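Local structure of ribulose bisphosphate carboxylase small chain (Galdieria sulphuraria, 4F0H) at residues I27-Y37 / W48-T59. The protein forms the small subunit of RuBisCO, the enzyme that fixes carbon dioxide onto ribulose 1,5-bisphosphate, and probably helps to hold the catalytic large subunits together. Sequence-based numbering, arbitrary orientation.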
ATOM      1  N   ILE B  27     -23.301  50.420  11.177  1.00 12.91           N
ATOM      2  CA  ILE B  27     -23.266  50.976  12.513  1.00 12.55           C
ATOM      3  C   ILE B  27     -24.386  50.377  13.320  1.00 15.93           C
ATOM      4  O   ILE B  27     -24.203  50.027  14.473  1.00 14.92           O
ATOM      5  CB  ILE B  27     -23.377  52.496  12.486  1.00 14.74           C
ATOM      6  CG1 ILE B  27     -22.123  53.160  11.868  1.00  9.96           C
ATOM      7  CG2 ILE B  27     -23.574  53.087  13.905  1.00 15.83           C
ATOM      8  CD1 ILE B  27     -22.259  54.677  11.863  1.00 15.85           C
ATOM      9  N   SER B  28     -25.555  50.242  12.707  1.00 16.11           N
ATOM     10  CA  SER B  28     -26.689  49.726  13.425  1.00 16.75           C
ATOM     11  C   SER B  28     -26.407  48.270  13.753  1.00 16.92           C
ATOM     12  O   SER B  28     -26.914  47.778  14.726  1.00 18.11           O
ATOM     13  CB  SER B  28     -27.932  49.868  12.569  1.00 14.31           C
ATOM     14  OG  SER B  28     -27.903  48.794  11.620  1.00 25.03           O
ATOM     15  N   LYS B  29     -25.529  47.614  12.988  1.00 19.08           N
ATOM     16  CA  LYS B  29     -25.165  46.210  13.211  1.00 16.15           C
ATOM     17  C   LYS B  29     -23.978  46.073  14.142  1.00 16.40           C
ATOM     18  O   LYS B  29     -23.473  44.980  14.398  1.00 19.32           O
ATOM     19  CB  LYS B  29     -24.737  45.589  11.886  1.00 15.33           C
ATOM     20  CG  LYS B  29     -25.821  44.807  11.181  1.00 18.84           C
ATOM     21  CD  LYS B  29     -27.153  45.388  11.499  1.00 20.10           C
ATOM     22  CE  LYS B  29     -28.255  44.331  11.250  1.00 26.20           C
ATOM     23  NZ  LYS B  29     -27.661  42.926  11.223  1.00 28.98           N
ATOM     24  N   LYS B  30     -23.448  47.193  14.558  1.00 15.05           N
ATOM     25  CA  LYS B  30     -22.378  47.199  15.503  1.00 17.23           C
ATOM     26  C   LYS B  30     -21.087  46.642  14.897  1.00 16.30           C
ATOM     27  O   LYS B  30     -20.302  46.040  15.622  1.00 12.91           O
ATOM     28  CB  LYS B  30     -22.818  46.372  16.716  1.00 21.40           C
ATOM     29  CG  LYS B  30     -24.087  46.990  17.359  1.00 27.05           C
ATOM     30  CD  LYS B  30     -25.065  45.960  17.963  1.00 31.05           C
ATOM     31  CE  LYS B  30     -24.406  45.235  19.169  1.00 33.31           C
ATOM     32  NZ  LYS B  30     -25.350  44.771  20.238  1.00 34.59           N
ATOM     33  N   LEU B  31     -20.869  46.835  13.596  1.00 10.03           N
ATOM     34  CA  LEU B  31     -19.662  46.301  12.953  1.00 12.17           C
ATOM     35  C   LEU B  31     -18.382  47.154  13.156  1.00 11.18           C
ATOM     36  O   LEU B  31     -18.471  48.377  13.245  1.00 15.19           O
ATOM     37  CB  LEU B  31     -19.927  46.203  11.462  1.00  8.84           C
ATOM     38  CG  LEU B  31     -21.172  45.449  11.060  1.00 10.43           C
ATOM     39  CD1 LEU B  31     -21.136  45.281   9.510  1.00  7.71           C
ATOM     40  CD2 LEU B  31     -21.258  44.037  11.747  1.00 10.39           C
ATOM     41  N   ALA B  32     -17.188  46.548  13.231  1.00  7.31           N
ATOM     42  CA  ALA B  32     -15.945  47.287  12.977  1.00  8.88           C
ATOM     43  C   ALA B  32     -15.866  47.599  11.462  1.00 10.02           C
ATOM     44  O   ALA B  32     -16.310  46.798  10.620  1.00 12.33           O
ATOM     45  CB  ALA B  32     -14.734  46.415  13.402  1.00 12.13           C
ATOM     46  N   ILE B  33     -15.376  48.775  11.068  1.00 11.68           N
ATOM     47  CA  ILE B  33     -15.408  49.134   9.655  1.00  6.02           C
ATOM     48  C   ILE B  33     -14.002  49.344   9.128  1.00 12.50           C
ATOM     49  O   ILE B  33     -13.270  50.168   9.690  1.00 14.90           O
ATOM     50  CB  ILE B  33     -16.285  50.402   9.454  1.00 12.00           C
ATOM     51  CG1 ILE B  33     -17.708  50.115   9.889  1.00  7.80           C
ATOM     52  CG2 ILE B  33     -16.129  51.004   8.031  1.00  7.98           C
ATOM     53  CD1 ILE B  33     -18.500  51.310  10.161  1.00 11.21           C
ATOM     54  N   GLY B  34     -13.626  48.580   8.081  1.00 10.70           N
ATOM     55  CA  GLY B  34     -12.305  48.646   7.505  1.00 12.56           C
ATOM     56  C   GLY B  34     -12.325  49.133   6.056  1.00 12.21           C
ATOM     57  O   GLY B  34     -13.256  48.814   5.288  1.00 12.93           O
ATOM     58  N   ILE B  35     -11.321  49.906   5.681  1.00  3.92           N
ATOM     59  CA  ILE B  35     -11.199  50.398   4.326  1.00  2.49           C
ATOM     60  C   ILE B  35      -9.910  49.732   3.782  1.00  3.58           C
ATOM     61  O   ILE B  35      -8.832  49.839   4.400  1.00  4.67           O
ATOM     62  CB  ILE B  35     -11.016  51.923   4.317  1.00  4.77           C
ATOM     63  CG1 ILE B  35     -12.309  52.633   4.640  1.00  7.55           C
ATOM     64  CG2 ILE B  35     -10.555  52.432   2.893  1.00  5.82           C
ATOM     65  CD1 ILE B  35     -12.068  54.081   5.100  1.00  7.74           C
ATOM     66  N   GLU B  36      -9.995  49.037   2.640  1.00  5.04           N
ATOM     67  CA  GLU B  36      -8.839  48.260   2.145  1.00  4.07           C
ATOM     68  C   GLU B  36      -8.717  48.503   0.630  1.00  5.33           C
ATOM     69  O   GLU B  36      -9.741  48.724  -0.070  1.00  7.37           O
ATOM     70  CB  GLU B  36      -9.058  46.796   2.390  1.00  3.09           C
ATOM     71  CG  GLU B  36      -9.473  46.482   3.853  1.00  8.51           C
ATOM     72  CD  GLU B  36      -9.523  44.948   4.182  1.00 11.16           C
ATOM     73  OE1 GLU B  36      -9.585  44.584   5.366  1.00 12.23           O
ATOM     74  OE2 GLU B  36      -9.474  44.101   3.296  1.00 12.40           O
ATOM     75  N   TYR B  37      -7.506  48.436   0.126  1.00  1.00           N
ATOM     76  CA  TYR B  37      -7.292  48.785  -1.260  1.00  5.31           C
ATOM     77  C   TYR B  37      -6.311  47.842  -1.960  1.00  4.90           C
ATOM     78  O   TYR B  37      -5.470  47.250  -1.344  1.00  5.61           O
ATOM     79  CB  TYR B  37      -6.835  50.248  -1.385  1.00  1.18           C
ATOM     80  CG  TYR B  37      -5.503  50.536  -0.754  1.00  1.00           C
ATOM     81  CD1 TYR B  37      -5.398  50.873   0.545  1.00  6.73           C
ATOM     82  CD2 TYR B  37      -4.345  50.495  -1.527  1.00  7.22           C
ATOM     83  CE1 TYR B  37      -4.178  51.061   1.134  1.00  4.18           C
ATOM     84  CE2 TYR B  37      -3.131  50.750  -1.000  1.00  6.96           C
ATOM     85  CZ  TYR B  37      -3.066  51.073   0.344  1.00  5.79           C
ATOM     86  OH  TYR B  37      -1.865  51.349   0.893  1.00  5.83           O
ATOM     87  N   TRP B  48      -5.965  42.367   0.783  1.00  4.07           N
ATOM     88  CA  TRP B  48      -5.731  43.709   0.271  1.00 10.21           C
ATOM     89  C   TRP B  48      -5.002  44.567   1.276  1.00  5.19           C
ATOM     90  O   TRP B  48      -4.938  44.250   2.422  1.00  8.14           O
ATOM     91  CB  TRP B  48      -7.047  44.399  -0.022  1.00  8.27           C
ATOM     92  CG  TRP B  48      -7.853  43.735  -1.094  1.00  6.97           C
ATOM     93  CD1 TRP B  48      -7.771  42.450  -1.521  1.00  3.81           C
ATOM     94  CD2 TRP B  48      -8.903  44.355  -1.859  1.00  1.46           C
ATOM     95  NE1 TRP B  48      -8.674  42.245  -2.566  1.00  3.89           N
ATOM     96  CE2 TRP B  48      -9.385  43.399  -2.761  1.00  6.05           C
ATOM     97  CE3 TRP B  48      -9.402  45.657  -1.931  1.00  6.14           C
ATOM     98  CZ2 TRP B  48     -10.391  43.692  -3.710  1.00  5.41           C
ATOM     99  CZ3 TRP B  48     -10.396  45.940  -2.846  1.00  5.32           C
ATOM    100  CH2 TRP B  48     -10.900  44.957  -3.710  1.00  8.17           C
ATOM    101  N   GLU B  49      -4.496  45.709   0.837  1.00  7.64           N
ATOM    102  CA  GLU B  49      -3.776  46.597   1.744  1.00  7.24           C
ATOM    103  C   GLU B  49      -4.766  47.341   2.644  1.00  6.98           C
ATOM    104  O   GLU B  49      -5.877  47.676   2.224  1.00 11.19           O
ATOM    105  CB  GLU B  49      -2.956  47.623   0.952  1.00  8.15           C
ATOM    106  CG  GLU B  49      -1.892  46.994   0.056  1.00 11.85           C
ATOM    107  CD  GLU B  49      -0.993  45.971   0.800  1.00 13.59           C
ATOM    108  OE1 GLU B  49      -0.390  46.280   1.841  1.00 14.38           O
ATOM    109  OE2 GLU B  49      -0.846  44.860   0.296  1.00 14.79           O
ATOM    110  N   MET B  50      -4.353  47.619   3.862  1.00  8.95           N
ATOM    111  CA  MET B  50      -5.204  48.275   4.859  1.00 11.60           C
ATOM    112  C   MET B  50      -5.007  49.781   4.766  1.00  9.85           C
ATOM    113  O   MET B  50      -3.866  50.235   4.741  1.00  9.13           O
ATOM    114  CB  MET B  50      -4.717  47.865   6.235  1.00  9.98           C
ATOM    115  CG  MET B  50      -5.055  46.473   6.647  1.00 15.92           C
ATOM    116  SD  MET B  50      -4.827  46.168   8.444  1.00 21.48           S
ATOM    117  CE  MET B  50      -6.435  46.587   9.079  1.00 19.48           C
ATOM    118  N   TRP B  51      -6.083  50.568   4.712  1.00  7.55           N
ATOM    119  CA  TRP B  51      -5.965  52.024   4.805  1.00  9.38           C
ATOM    120  C   TRP B  51      -6.163  52.393   6.280  1.00 12.13           C
ATOM    121  O   TRP B  51      -7.289  52.463   6.778  1.00 12.32           O
ATOM    122  CB  TRP B  51      -6.945  52.731   3.901  1.00  9.62           C
ATOM    123  CG  TRP B  51      -6.960  54.217   4.008  1.00 13.19           C
ATOM    124  CD1 TRP B  51      -7.821  54.990   4.765  1.00 12.77           C
ATOM    125  CD2 TRP B  51      -6.052  55.128   3.373  1.00 10.48           C
ATOM    126  NE1 TRP B  51      -7.492  56.336   4.621  1.00 15.27           N
ATOM    127  CE2 TRP B  51      -6.413  56.436   3.771  1.00 16.08           C
ATOM    128  CE3 TRP B  51      -4.981  54.964   2.495  1.00 14.07           C
ATOM    129  CZ2 TRP B  51      -5.715  57.579   3.317  1.00 14.74           C
ATOM    130  CZ3 TRP B  51      -4.285  56.084   2.061  1.00 15.41           C
ATOM    131  CH2 TRP B  51      -4.678  57.376   2.441  1.00 12.84           C
ATOM    132  N   GLY B  52      -5.057  52.575   7.010  1.00 10.64           N
ATOM    133  CA  GLY B  52      -5.187  52.679   8.495  1.00 15.50           C
ATOM    134  C   GLY B  52      -5.867  51.472   9.167  1.00 15.33           C
ATOM    135  O   GLY B  52      -5.954  50.378   8.580  1.00 12.85           O
ATOM    136  N   LEU B  53      -6.337  51.648  10.396  1.00  9.75           N
ATOM    137  CA  LEU B  53      -6.873  50.551  11.207  1.00 14.67           C
ATOM    138  C   LEU B  53      -8.395  50.548  11.047  1.00 16.04           C
ATOM    139  O   LEU B  53      -8.966  51.578  10.718  1.00 18.27           O
ATOM    140  CB  LEU B  53      -6.466  50.779  12.685  1.00 12.48           C
ATOM    141  CG  LEU B  53      -4.947  50.624  12.943  1.00 13.37           C
ATOM    142  CD1 LEU B  53      -4.455  51.264  14.205  1.00 13.91           C
ATOM    143  CD2 LEU B  53      -4.616  49.116  12.991  1.00 15.23           C
ATOM    144  N   PRO B  54      -9.073  49.393  11.262  1.00 16.89           N
ATOM    145  CA  PRO B  54     -10.550  49.471  11.229  1.00 14.31           C
ATOM    146  C   PRO B  54     -11.101  50.524  12.247  1.00 15.57           C
ATOM    147  O   PRO B  54     -10.402  50.888  13.156  1.00 14.27           O
ATOM    148  CB  PRO B  54     -10.970  48.040  11.625  1.00 13.16           C
ATOM    149  CG  PRO B  54      -9.725  47.217  11.365  1.00 15.53           C
ATOM    150  CD  PRO B  54      -8.615  48.084  11.761  1.00 11.26           C
ATOM    151  N   LEU B  55     -12.314  51.034  12.068  1.00 10.82           N
ATOM    152  CA  LEU B  55     -12.792  52.062  12.970  1.00 10.37           C
ATOM    153  C   LEU B  55     -13.757  51.322  13.833  1.00 14.68           C
ATOM    154  O   LEU B  55     -14.586  50.619  13.266  1.00 11.84           O
ATOM    155  CB  LEU B  55     -13.533  53.108  12.156  1.00 13.21           C
ATOM    156  CG  LEU B  55     -12.655  53.692  11.035  1.00 12.68           C
ATOM    157  CD1 LEU B  55     -13.424  54.664  10.147  1.00 17.53           C
ATOM    158  CD2 LEU B  55     -11.514  54.365  11.677  1.00 10.68           C
ATOM    159  N   PHE B  56     -13.629  51.369  15.172  1.00 16.00           N
ATOM    160  CA  PHE B  56     -14.593  50.682  16.042  1.00 17.10           C
ATOM    161  C   PHE B  56     -15.559  51.642  16.747  1.00 17.91           C
ATOM    162  O   PHE B  56     -15.281  52.817  16.881  1.00 16.37           O
ATOM    163  CB  PHE B  56     -13.876  49.788  17.084  1.00 19.11           C
ATOM    164  CG  PHE B  56     -12.859  48.853  16.487  1.00 20.49           C
ATOM    165  CD1 PHE B  56     -11.579  49.300  16.200  1.00 17.96           C
ATOM    166  CD2 PHE B  56     -13.185  47.519  16.222  1.00 19.49           C
ATOM    167  CE1 PHE B  56     -10.631  48.462  15.638  1.00 19.68           C
ATOM    168  CE2 PHE B  56     -12.235  46.655  15.661  1.00 20.22           C
ATOM    169  CZ  PHE B  56     -10.946  47.122  15.361  1.00 17.41           C
ATOM    170  N   GLU B  57     -16.711  51.166  17.193  1.00 20.95           N
ATOM    171  CA  GLU B  57     -17.596  52.055  17.970  1.00 28.14           C
ATOM    172  C   GLU B  57     -17.952  53.350  17.247  1.00 29.14           C
ATOM    173  O   GLU B  57     -18.182  54.368  17.912  1.00 29.61           O
ATOM    174  CB  GLU B  57     -16.938  52.485  19.291  1.00 31.64           C
ATOM    175  CG  GLU B  57     -16.410  51.364  20.163  1.00 39.28           C
ATOM    176  CD  GLU B  57     -17.523  50.531  20.784  1.00 44.03           C
ATOM    177  OE1 GLU B  57     -17.434  50.289  22.013  1.00 46.07           O
ATOM    178  OE2 GLU B  57     -18.479  50.122  20.058  1.00 45.42           O
ATOM    179  N   VAL B  58     -17.976  53.332  15.912  1.00 27.14           N
ATOM    180  CA  VAL B  58     -18.330  54.523  15.121  1.00 25.13           C
ATOM    181  C   VAL B  58     -19.793  54.870  15.394  1.00 26.44           C
ATOM    182  O   VAL B  58     -20.590  53.974  15.590  1.00 23.99           O
ATOM    183  CB  VAL B  58     -18.130  54.206  13.617  1.00 25.37           C
ATOM    184  CG1 VAL B  58     -18.850  55.197  12.731  1.00 22.35           C
ATOM    185  CG2 VAL B  58     -16.622  54.150  13.299  1.00 22.37           C
ATOM    186  N   THR B  59     -20.161  56.146  15.443  1.00 26.85           N
ATOM    187  CA  THR B  59     -21.552  56.467  15.785  1.00 30.17           C
ATOM    188  C   THR B  59     -22.130  57.422  14.771  1.00 27.40           C
ATOM    189  O   THR B  59     -23.256  57.763  14.842  1.00 26.25           O
ATOM    190  CB  THR B  59     -21.673  57.127  17.195  1.00 32.36           C
ATOM    191  OG1 THR B  59     -20.851  58.295  17.235  1.00 34.54           O
ATOM    192  CG2 THR B  59     -21.191  56.225  18.260  1.00 31.07           C
TER
HETATM  193  O   HOH W   1     -17.229  50.996  13.771  1.00 28.89           O
HETATM  194  O   HOH W   2      -8.233  48.849   7.256  1.00 21.01           O
HETATM  195  O   HOH W   3      -9.777  51.231   7.725  1.00 35.24           O
HETATM  196  O   HOH W   4      -8.741  42.033   1.987  1.00 10.69           O
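Tyr37 lays one face of its ring over Glu49 CB, a CH-pi contact with CB 3.6 Å from the ring centroid. The ring gets there because CG stands between the backbone N and the carbonyl carbon (chi1 64°). Followed outward from Tyr37 CB, CG and CD1 lie near Glu49 O, CD1 at 3.6 Å, and CD2 near Glu49 CB. CD1 also packs against Trp51 CB (4.1 Å). CE1 meets Met50 O, CE2 faces Glu49 CB and CG, and CZ is 3.5 Å from Glu49 CB. OH ends 3.9 Å from Glu49 CB. With an alanine in place of Tyr37, Glu49 CB would probably lose the ring face that covers it, and a gap would open beside Trp51 CB. The two backbones exchange a pair of hydrogen bonds, Tyr37 N to Glu49 O and Glu49 N to Tyr37 O. This is the antiparallel hairpin at the edge of the small subunit's four-stranded sheet, with helix 61-74 packed on the side of Ile35 and Trp51. Trp51 N gives a bond to Ile35 O (2.9 Å). Trp51 NE1 is hydrogen-bonded to Glu67 on that helix. The register then shifts by two, and a water accepts from Ile35 N, within hydrogen-bonding distance of Trp51 O and Leu53 O. Ile33 and Leu55 resume the pairing with two backbone bonds. Beyond them, Ala32 CB lies 3.4 Å from Phe56 CE2, and Ile27 CD1 meets Val58 CG1.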